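PDB 2WQK: 5'-nucleotidase SurE, which probably hydrolyses nucleoside 5'-monophosphates to nucleosides and phosphate with the help of one divalent metal cation per subunit. Local coordinates for residues 7-12 with 38-43; 31-36 with 62-67. All coordinates share one frame; numbering follows the deposited sequence.

Contact 1 of 2, residues 7-12 with 38-43; sequences VNDDGY and NLSGVG. With NA (sodium ion), chain D.
D10 and S40 meet at a sodium ion, and around them two loops, one following strand 3-7 and the other following strand 29-35, form a metal-bridged contact at the predicted divalent-cation site of SurE. The sodium is bound by D10 OD1 at 2.3 Å and by S40 OG at 2.4 Å, while N94 and water 3 are further ligands. N38 positions S40 from the second shell: its OD1 takes S40 N in an Asx turn and also accepts from S40 OG at 2.6 Å, the hydroxyl lying in the amide's carbonyl plane on a lone pair. The proton of OG is thereby turned away from the metal. The N38 amide runs alongside the D10 carboxylate, the two planes 52° apart, and its ND2 donates to waters 1 and 2, which pass the link on to D10 O and OD1. The backbones are joined directly by a nearly straight hydrogen bond from L39 N to D9 O (2.9 Å). With CG anti to the backbone N (chi1 -156°), D9 lays OD1 against L39 CB and OD2 against S40 CA, 3.3 Å away. An alanine here would probably leave a gap beside L39 and S40 and deprive the predicted metal site of one carboxylate. P69 of helix 69-80 packs against D9, and E95, just beyond strand 88-94, donates its backbone N to D10 OD2.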
ATOM      1  N   VAL A   7       5.481  17.504  14.412  1.00 10.77           N
ATOM      2  CA  VAL A   7       5.295  16.467  13.407  1.00 11.04           C
ATOM      3  C   VAL A   7       3.794  16.257  13.240  1.00 10.22           C
ATOM      4  O   VAL A   7       2.980  16.783  14.005  1.00 10.49           O
ATOM      5  CB  VAL A   7       5.980  15.137  13.828  1.00 10.98           C
ATOM      6  CG1 VAL A   7       7.446  15.408  14.180  1.00 12.00           C
ATOM      7  CG2 VAL A   7       5.229  14.454  14.989  1.00 11.95           C
ATOM      8  N   ASN A   8       3.426  15.464  12.239  1.00 10.75           N
ATOM      9  CA  ASN A   8       2.048  15.001  12.142  1.00 10.63           C
ATOM     10  C   ASN A   8       2.002  13.691  11.344  1.00 11.51           C
ATOM     11  O   ASN A   8       3.054  13.139  10.988  1.00 12.64           O
ATOM     12  CB  ASN A   8       1.086  16.049  11.576  1.00 11.33           C
ATOM     13  CG  ASN A   8       1.142  16.160  10.043  1.00 12.97           C
ATOM     14  OD1 ASN A   8       2.085  15.687   9.408  1.00 13.36           O
ATOM     15  ND2 ASN A   8       0.139  16.838   9.450  1.00 13.00           N
ATOM     16  N   ASP A   9       0.782  13.218  11.104  1.00 12.74           N
ATOM     17  CA  ASP A   9       0.556  12.020  10.298  1.00 14.16           C
ATOM     18  C   ASP A   9      -0.147  12.290   8.962  1.00 14.41           C
ATOM     19  O   ASP A   9      -0.247  11.399   8.134  1.00 15.84           O
ATOM     20  CB  ASP A   9      -0.278  11.007  11.124  1.00 15.07           C
ATOM     21  CG  ASP A   9      -0.090   9.582  10.681  1.00 17.17           C
ATOM     22  OD1 ASP A   9       0.967   9.197  10.160  1.00 18.72           O
ATOM     23  OD2 ASP A   9      -1.064   8.842  10.858  1.00 19.85           O
ATOM     24  N   ASP A  10      -0.702  13.491   8.793  1.00 13.98           N
ATOM     25  CA  ASP A  10      -1.497  13.846   7.631  1.00 14.91           C
ATOM     26  C   ASP A  10      -0.680  14.426   6.492  1.00 15.70           C
ATOM     27  O   ASP A  10      -1.188  14.530   5.367  1.00 16.41           O
ATOM     28  CB  ASP A  10      -2.603  14.823   8.047  1.00 15.15           C
ATOM     29  CG  ASP A  10      -3.529  14.243   9.123  1.00 16.40           C
ATOM     30  OD1 ASP A  10      -3.907  13.030   8.975  1.00 18.62           O
ATOM     31  OD2 ASP A  10      -3.887  14.971  10.087  1.00 18.04           O
ATOM     32  N   GLY A  11       0.567  14.819   6.782  1.00 14.80           N
ATOM     33  CA  GLY A  11       1.425  15.427   5.766  1.00 14.69           C
ATOM     34  C   GLY A  11       1.736  16.889   6.084  1.00 14.57           C
ATOM     35  O   GLY A  11       0.954  17.591   6.709  1.00 14.56           O
ATOM     36  N   TYR A  12       2.901  17.330   5.614  1.00 14.75           N
ATOM     37  CA  TYR A  12       3.404  18.677   5.931  1.00 15.24           C
ATOM     38  C   TYR A  12       2.503  19.781   5.438  1.00 15.22           C
ATOM     39  O   TYR A  12       2.581  20.918   5.916  1.00 16.50           O
ATOM     40  CB  TYR A  12       4.807  18.876   5.392  1.00 15.82           C
ATOM     41  CG  TYR A  12       4.889  18.983   3.881  1.00 16.60           C
ATOM     42  CD1 TYR A  12       4.641  20.201   3.236  1.00 17.96           C
ATOM     43  CD2 TYR A  12       5.226  17.883   3.099  1.00 19.52           C
ATOM     44  CE1 TYR A  12       4.724  20.304   1.877  1.00 20.28           C
ATOM     45  CE2 TYR A  12       5.314  17.987   1.724  1.00 20.97           C
ATOM     46  CZ  TYR A  12       5.055  19.190   1.125  1.00 22.09           C
ATOM     47  OH  TYR A  12       5.158  19.296  -0.233  1.00 24.64           O
ATOM     48  N   ASN A  38      -0.378  11.564   3.487  1.00 18.14           N
ATOM     49  CA  ASN A  38      -1.193  11.160   4.605  1.00 17.48           C
ATOM     50  C   ASN A  38      -0.976   9.680   4.900  1.00 18.15           C
ATOM     51  O   ASN A  38      -1.276   8.811   4.047  1.00 19.27           O
ATOM     52  CB  ASN A  38      -2.665  11.405   4.279  1.00 18.14           C
ATOM     53  CG  ASN A  38      -3.533  11.345   5.475  1.00 19.12           C
ATOM     54  OD1 ASN A  38      -3.378  10.462   6.289  1.00 19.79           O
ATOM     55  ND2 ASN A  38      -4.447  12.332   5.629  1.00 23.74           N
ATOM     56  N   LEU A  39      -0.511   9.391   6.108  1.00 17.51           N
ATOM     57  CA  LEU A  39      -0.201   7.990   6.523  1.00 18.89           C
ATOM     58  C   LEU A  39      -1.181   7.429   7.545  1.00 18.90           C
ATOM     59  O   LEU A  39      -0.921   6.389   8.191  1.00 19.27           O
ATOM     60  CB  LEU A  39       1.228   7.854   7.054  1.00 19.64           C
ATOM     61  CG  LEU A  39       2.323   8.158   6.030  1.00 20.34           C
ATOM     62  CD1 LEU A  39       3.719   8.235   6.716  1.00 21.06           C
ATOM     63  CD2 LEU A  39       2.374   7.182   4.838  1.00 23.02           C
ATOM     64  N   SER A  40      -2.321   8.076   7.684  1.00 19.74           N
ATOM     65  CA  SER A  40      -3.298   7.689   8.690  1.00 20.95           C
ATOM     66  C   SER A  40      -3.710   6.202   8.574  1.00 21.80           C
ATOM     67  O   SER A  40      -3.876   5.509   9.557  1.00 23.37           O
ATOM     68  CB  SER A  40      -4.529   8.585   8.541  1.00 21.25           C
ATOM     69  OG  SER A  40      -4.151   9.958   8.738  1.00 21.37           O
ATOM     70  N   GLY A  41      -3.851   5.742   7.352  1.00 21.75           N
ATOM     71  CA  GLY A  41      -4.432   4.409   7.125  1.00 21.82           C
ATOM     72  C   GLY A  41      -3.445   3.253   7.139  1.00 20.95           C
ATOM     73  O   GLY A  41      -3.854   2.086   6.896  1.00 22.73           O
ATOM     74  N   VAL A  42      -2.171   3.546   7.329  1.00 19.33           N
ATOM     75  CA  VAL A  42      -1.106   2.600   7.088  1.00 18.32           C
ATOM     76  C   VAL A  42      -0.224   2.422   8.310  1.00 16.32           C
ATOM     77  O   VAL A  42      -0.631   2.736   9.405  1.00 17.30           O
ATOM     78  CB  VAL A  42      -0.349   2.899   5.802  1.00 19.59           C
ATOM     79  CG1 VAL A  42      -1.346   2.864   4.591  1.00 20.90           C
ATOM     80  CG2 VAL A  42       0.442   4.211   5.871  1.00 17.88           C
ATOM     81  N   GLY A  43       0.947   1.831   8.149  1.00 15.10           N
ATOM     82  CA  GLY A  43       1.831   1.597   9.272  1.00 15.06           C
ATOM     83  C   GLY A  43       2.475   2.877   9.803  1.00 14.48           C
ATOM     84  O   GLY A  43       2.731   3.833   9.016  1.00 15.97           O
TER
HETATM   85 NA    NA D 254      -4.512  11.423  10.565  1.00 16.70          NA
HETATM   86  O   HOH W   1      -3.635  14.816   4.125  1.00 23.26           O
HETATM   87  O   HOH W   2      -6.722  12.352   7.501  1.00 31.83           O
HETATM   88  O   HOH W   3      -6.925  11.423  10.148  1.00 26.37           O

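Contact 2 of 2, residues 31-36 with 62-67; sequences VVVAPD and YTVIDG
Strands 29-35 and 61-64 pair in parallel, V33 beside Y62, A34 beside T63 and P35 beside V64, next to the outermost strand 52-58 of the large mixed sheet. Backbone hydrogen bonds form the first layer: Y62 N gives to V32 O at 2.8 Å, A34 N to Y62 O, and V64 N to A34 O. P35 has no N-H to give, and the ladder ends in a weak bond from D36 N to V64 O (3.3 Å).

Side-chain polar bonds form the second. T63 OG1, anti to its own backbone nitrogen (chi1 -174°), donates to A34 O at 2.8 Å, so that this carbonyl is gripped from opposite faces of its plane by the hydroxyl and by V64 N. D36 binds the turn beyond the strand end: a chi1 of 73° folds its carboxylate back over its own backbone, bringing OD1 to D66 N in a nearly straight bond of 2.8 Å, met from above the carboxylate plane. This ties D36 to the type II turn V64-G67.

Packing completes the contact. V33 CG1 meets V64 CG2 at 3.6 Å on the sheet face that also carries Y62 and P35, where helix 69-80 packs. The rest is carbon against oxygen: I65 lays CG2 and CD1 against D36 OD2, and P35 CG rests 3.2 Å from G67 O, a buried carbonyl with no hydrogen-bond partner in the model.

The chemistry thus changes only at D36: the T63 hydroxyl reinforces the backbone ladder at A34, whereas the D36 carboxylate adds a side-chain link to a turn that G67 N to V64 O already closes.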
ATOM      1  N   VAL A  31      10.134  23.848  14.687  1.00 12.40           N
ATOM      2  CA  VAL A  31      10.862  23.097  13.681  1.00 12.03           C
ATOM      3  C   VAL A  31       9.931  21.976  13.254  1.00 12.16           C
ATOM      4  O   VAL A  31       9.574  21.117  14.069  1.00 12.85           O
ATOM      5  CB  VAL A  31      12.200  22.537  14.221  1.00 12.66           C
ATOM      6  CG1 VAL A  31      12.911  21.668  13.161  1.00 14.54           C
ATOM      7  CG2 VAL A  31      13.118  23.722  14.688  1.00 14.61           C
ATOM      8  N   VAL A  32       9.533  22.021  11.994  1.00 12.71           N
ATOM      9  CA  VAL A  32       8.585  21.018  11.458  1.00 12.82           C
ATOM     10  C   VAL A  32       9.360  19.949  10.719  1.00 13.10           C
ATOM     11  O   VAL A  32      10.189  20.242   9.850  1.00 14.01           O
ATOM     12  CB  VAL A  32       7.594  21.623  10.461  1.00 13.25           C
ATOM     13  CG1 VAL A  32       6.766  20.573   9.661  1.00 16.19           C
ATOM     14  CG2 VAL A  32       6.674  22.580  11.188  1.00 16.37           C
ATOM     15  N   VAL A  33       9.024  18.695  11.029  1.00 12.76           N
ATOM     16  CA  VAL A  33       9.499  17.562  10.220  1.00 12.66           C
ATOM     17  C   VAL A  33       8.246  16.685  10.085  1.00 11.72           C
ATOM     18  O   VAL A  33       7.733  16.183  11.098  1.00 12.95           O
ATOM     19  CB  VAL A  33      10.655  16.780  10.904  1.00 12.33           C
ATOM     20  CG1 VAL A  33      11.161  15.661  10.001  1.00 13.09           C
ATOM     21  CG2 VAL A  33      11.798  17.753  11.263  1.00 14.32           C
ATOM     22  N   ALA A  34       7.755  16.548   8.862  1.00 12.40           N
ATOM     23  CA  ALA A  34       6.458  15.855   8.691  1.00 12.86           C
ATOM     24  C   ALA A  34       6.454  14.998   7.406  1.00 13.10           C
ATOM     25  O   ALA A  34       7.231  15.233   6.464  1.00 12.71           O
ATOM     26  CB  ALA A  34       5.326  16.876   8.655  1.00 14.35           C
ATOM     27  N   PRO A  35       5.577  13.988   7.375  1.00 13.96           N
ATOM     28  CA  PRO A  35       5.505  13.170   6.174  1.00 14.38           C
ATOM     29  C   PRO A  35       5.105  13.958   4.917  1.00 14.53           C
ATOM     30  O   PRO A  35       4.485  15.022   5.005  1.00 15.17           O
ATOM     31  CB  PRO A  35       4.413  12.123   6.514  1.00 14.67           C
ATOM     32  CG  PRO A  35       4.303  12.127   8.036  1.00 15.66           C
ATOM     33  CD  PRO A  35       4.620  13.584   8.420  1.00 14.07           C
ATOM     34  N   ASP A  36       5.431  13.418   3.747  1.00 15.99           N
ATOM     35  CA  ASP A  36       5.056  14.057   2.492  1.00 17.53           C
ATOM     36  C   ASP A  36       3.658  13.614   1.971  1.00 17.37           C
ATOM     37  O   ASP A  36       3.276  13.947   0.866  1.00 18.98           O
ATOM     38  CB  ASP A  36       6.099  13.775   1.418  1.00 18.11           C
ATOM     39  CG  ASP A  36       6.039  12.347   0.925  1.00 19.30           C
ATOM     40  OD1 ASP A  36       5.731  11.473   1.765  1.00 19.95           O
ATOM     41  OD2 ASP A  36       6.315  12.126  -0.282  1.00 23.40           O
ATOM     42  N   TYR A  62      10.788  20.731   7.140  1.00 14.26           N
ATOM     43  CA  TYR A  62      11.332  19.585   6.401  1.00 14.17           C
ATOM     44  C   TYR A  62      10.257  18.540   6.213  1.00 13.40           C
ATOM     45  O   TYR A  62       9.329  18.428   7.018  1.00 13.32           O
ATOM     46  CB  TYR A  62      12.442  18.922   7.189  1.00 14.91           C
ATOM     47  CG  TYR A  62      13.652  19.799   7.326  1.00 16.51           C
ATOM     48  CD1 TYR A  62      14.736  19.668   6.438  1.00 17.59           C
ATOM     49  CD2 TYR A  62      13.710  20.752   8.332  1.00 16.82           C
ATOM     50  CE1 TYR A  62      15.856  20.501   6.567  1.00 20.80           C
ATOM     51  CE2 TYR A  62      14.812  21.609   8.440  1.00 18.73           C
ATOM     52  CZ  TYR A  62      15.882  21.460   7.572  1.00 18.45           C
ATOM     53  OH  TYR A  62      16.964  22.321   7.721  1.00 25.38           O
ATOM     54  N   THR A  63      10.385  17.794   5.129  1.00 13.33           N
ATOM     55  CA  THR A  63       9.527  16.630   4.964  1.00 14.27           C
ATOM     56  C   THR A  63      10.366  15.381   4.798  1.00 14.38           C
ATOM     57  O   THR A  63      11.431  15.395   4.169  1.00 15.18           O
ATOM     58  CB  THR A  63       8.555  16.772   3.761  1.00 14.93           C
ATOM     59  OG1 THR A  63       7.640  15.660   3.733  1.00 16.52           O
ATOM     60  CG2 THR A  63       9.264  16.931   2.384  1.00 15.68           C
ATOM     61  N   VAL A  64       9.833  14.288   5.360  1.00 13.43           N
ATOM     62  CA  VAL A  64      10.432  12.978   5.210  1.00 14.44           C
ATOM     63  C   VAL A  64       9.536  12.189   4.222  1.00 14.67           C
ATOM     64  O   VAL A  64       8.340  11.972   4.455  1.00 15.45           O
ATOM     65  CB  VAL A  64      10.574  12.197   6.557  1.00 14.65           C
ATOM     66  CG1 VAL A  64      11.269  10.848   6.298  1.00 16.03           C
ATOM     67  CG2 VAL A  64      11.358  12.990   7.602  1.00 16.08           C
ATOM     68  N   ILE A  65      10.123  11.818   3.093  1.00 15.99           N
ATOM     69  CA  ILE A  65       9.383  11.177   2.023  1.00 17.18           C
ATOM     70  C   ILE A  65       8.976   9.751   2.445  1.00 17.12           C
ATOM     71  O   ILE A  65       9.815   8.923   2.746  1.00 17.74           O
ATOM     72  CB  ILE A  65      10.209  11.147   0.709  1.00 17.59           C
ATOM     73  CG1 ILE A  65      10.648  12.586   0.339  1.00 20.82           C
ATOM     74  CG2 ILE A  65       9.368  10.521  -0.404  1.00 19.25           C
ATOM     75  CD1 ILE A  65       9.520  13.538   0.182  1.00 24.79           C
ATOM     76  N   ASP A  66       7.667   9.545   2.552  1.00 17.12           N
ATOM     77  CA  ASP A  66       7.093   8.306   3.073  1.00 18.46           C
ATOM     78  C   ASP A  66       7.584   7.989   4.509  1.00 18.01           C
ATOM     79  O   ASP A  66       7.628   6.830   4.939  1.00 20.13           O
ATOM     80  CB  ASP A  66       7.350   7.141   2.105  1.00 20.12           C
ATOM     81  CG  ASP A  66       6.416   5.989   2.350  1.00 22.66           C
ATOM     82  OD1 ASP A  66       5.299   6.228   2.846  1.00 23.59           O
ATOM     83  OD2 ASP A  66       6.824   4.832   2.099  1.00 28.97           O
ATOM     84  N   GLY A  67       7.887   9.035   5.290  1.00 16.36           N
ATOM     85  CA  GLY A  67       8.363   8.889   6.670  1.00 15.85           C
ATOM     86  C   GLY A  67       7.204   8.858   7.640  1.00 15.21           C
ATOM     87  O   GLY A  67       6.331   9.720   7.602  1.00 16.43           O
TER

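The two contacts are interleaved along the chain, their centres about 10 Å apart, and they touch directly. Where strand 29-35 ends, P35 O probably accepts a hydrogen bond from Y12 N at 2.9 Å, and P35 CD packs against N8 O. A second junction brings L39 CD1 of the 38-43 loop against G67 O of the turn. The side chain of P35 is about 9 Å from the sodium and about 5 Å from that of D9. Contact 2 belongs to the scaffold and contact 1 to the site it carries, which illustrates a general principle of parallel alpha/beta enzymes: active sites are built from loops at the carboxy-terminal ends of the parallel strands.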